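Glutathione transferase lambda1 (PDB 4PQH) probably transfers glutathione to electrophilic substrates or acts as a thiol transferase, binding glutathione covalently, as a monomeric plant enzyme of the Lambda class. Local coordinates at residues A203-E206 with E207-V211. Residues are numbered along the deposited sequence; the frame is centred on the assembly and turned at random.
Sequences AWIE and EMNKV. Unlike the reference sequence in segment 207-211: Val211 (reference Ile).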
loop_
_atom_site.group_PDB
_atom_site.type_symbol
_atom_site.label_atom_id
_atom_site.label_comp_id
_atom_site.label_asym_id
_atom_site.label_seq_id
_atom_site.Cartn_x
_atom_site.Cartn_y
_atom_site.Cartn_z
ATOM N N ALA A 203 -0.142 12.006 14.949
ATOM C CA ALA A 203 -0.708 12.979 14.021
ATOM C C ALA A 203 -0.810 12.419 12.594
ATOM O O ALA A 203 -1.801 12.642 11.897
ATOM C CB ALA A 203 0.119 14.265 14.030
ATOM N N TRP A 204 0.218 11.687 12.169
ATOM C CA TRP A 204 0.236 11.070 10.846
ATOM C C TRP A 204 -0.946 10.114 10.696
ATOM O O TRP A 204 -1.641 10.118 9.683
ATOM C CB TRP A 204 1.557 10.327 10.635
ATOM C CG TRP A 204 1.708 9.708 9.276
ATOM C CD1 TRP A 204 2.290 10.270 8.179
ATOM C CD2 TRP A 204 1.291 8.394 8.880
ATOM N NE1 TRP A 204 2.248 9.400 7.117
ATOM C CE2 TRP A 204 1.650 8.235 7.524
ATOM C CE3 TRP A 204 0.646 7.339 9.540
ATOM C CZ2 TRP A 204 1.375 7.065 6.813
ATOM C CZ3 TRP A 204 0.384 6.179 8.833
ATOM C CH2 TRP A 204 0.749 6.049 7.488
ATOM N N ILE A 205 -1.186 9.296 11.718
ATOM C CA ILE A 205 -2.297 8.365 11.675
ATOM C C ILE A 205 -3.625 9.122 11.580
ATOM O O ILE A 205 -4.499 8.769 10.776
ATOM C CB ILE A 205 -2.257 7.404 12.880
ATOM C CG1 ILE A 205 -1.028 6.491 12.792
ATOM C CG2 ILE A 205 -3.538 6.572 12.943
ATOM C CD1 ILE A 205 -0.770 5.742 14.074
ATOM N N GLU A 206 -3.762 10.181 12.379
ATOM C CA GLU A 206 -4.978 10.985 12.323
ATOM C C GLU A 206 -5.187 11.614 10.943
ATOM O O GLU A 206 -6.309 11.633 10.431
ATOM C CB GLU A 206 -5.000 12.064 13.411
ATOM C CG GLU A 206 -6.275 12.892 13.397
ATOM C CD GLU A 206 -6.398 13.817 14.586
ATOM O OE1 GLU A 206 -5.358 14.192 15.165
ATOM O OE2 GLU A 206 -7.543 14.169 14.939
ATOM N N GLU A 207 -4.110 12.104 10.337
ATOM C CA GLU A 207 -4.225 12.739 9.036
ATOM C C GLU A 207 -4.503 11.735 7.916
ATOM O O GLU A 207 -5.279 12.018 7.000
ATOM C CB GLU A 207 -2.982 13.575 8.762
ATOM C CG GLU A 207 -2.858 14.783 9.719
ATOM C CD GLU A 207 -4.106 15.661 9.734
ATOM O OE1 GLU A 207 -4.581 16.051 8.639
ATOM O OE2 GLU A 207 -4.623 15.944 10.840
ATOM N N MET A 208 -3.879 10.564 7.990
ATOM C CA MET A 208 -4.163 9.510 7.022
ATOM C C MET A 208 -5.622 9.113 7.079
ATOM O O MET A 208 -6.267 8.906 6.049
ATOM C CB MET A 208 -3.303 8.283 7.294
ATOM C CG MET A 208 -1.886 8.430 6.810
ATOM S SD MET A 208 -1.775 8.801 5.043
ATOM C CE MET A 208 -2.750 7.480 4.319
ATOM N N ASN A 209 -6.150 9.017 8.292
ATOM C CA ASN A 209 -7.537 8.604 8.464
ATOM C C ASN A 209 -8.559 9.608 7.950
ATOM O O ASN A 209 -9.742 9.299 7.869
ATOM C CB ASN A 209 -7.831 8.254 9.919
ATOM C CG ASN A 209 -7.213 6.935 10.336
ATOM O OD1 ASN A 209 -6.855 6.107 9.500
ATOM N ND2 ASN A 209 -7.102 6.730 11.635
ATOM N N LYS A 210 -8.104 10.812 7.608
ATOM C CA LYS A 210 -8.989 11.809 7.019
ATOM C C LYS A 210 -9.018 11.690 5.502
ATOM O O LYS A 210 -9.797 12.369 4.834
ATOM C CB LYS A 210 -8.531 13.215 7.395
ATOM C CG LYS A 210 -8.672 13.528 8.859
ATOM C CD LYS A 210 -8.006 14.845 9.209
ATOM C CE LYS A 210 -8.088 15.085 10.694
ATOM N NZ LYS A 210 -7.405 16.360 11.079
ATOM N N VAL A 211 -8.145 10.854 4.956
ATOM C CA VAL A 211 -8.045 10.712 3.512
ATOM C C VAL A 211 -9.031 9.650 3.044
ATOM O O VAL A 211 -8.806 8.449 3.227
ATOM C CB VAL A 211 -6.614 10.327 3.077
ATOM C CG1 VAL A 211 -6.546 10.123 1.569
ATOM C CG2 VAL A 211 -5.606 11.382 3.532
HETATM O O HOH W 1 -7.458 16.799 13.823
#
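Met208, in the conformer described here, lies over one face of the Trp204 indole, one turn earlier, where helix 199-208 of the all-helical C-terminal part of the glutathione transferase fold runs into a type I turn, Met208 to Val211. Its CG makes a CH-pi contact 3.4 Å from the centroid of the six-membered ring, 8° off the normal; SD stands obliquely to the same ring, a Met-aromatic contact. With its CG turned back beside the backbone N (chi1 -78°), Met208 runs alongside the indole. The ring's NE1 donates to Asp172 of helix 170-190, so this buried N-H is satisfied. Were Trp204 an alanine, Asp172 would probably lose this donor and Met208 CG the ring face it packs on. Three i to i+4 bonds satisfy the carbonyls of Ala203, Trp204 and Ile205: Glu207 N reaches Ala203 O at 2.8 Å, Met208 N reaches Trp204 O with an N-H...O angle of 164°, and Asn209 N reaches Ile205 O. Lys210 N then bonds Glu207 O, and Val211 N closes the turn on Met208 O; Val211 sits at the N-cap position, just before helix 212-215. On the outer side Lys210 extends its chain past Glu206 O, CG lying 3.4 Å from that oxygen, and NZ forms a salt bridge with Glu207 OE2 at 2.8 Å, on the syn side but tilted out of the carboxylate plane. In the conformer described here, Glu206 OE2 reaches Lys210 NZ through a water that accepts from NZ at 2.8 Å and donates weakly to OE2.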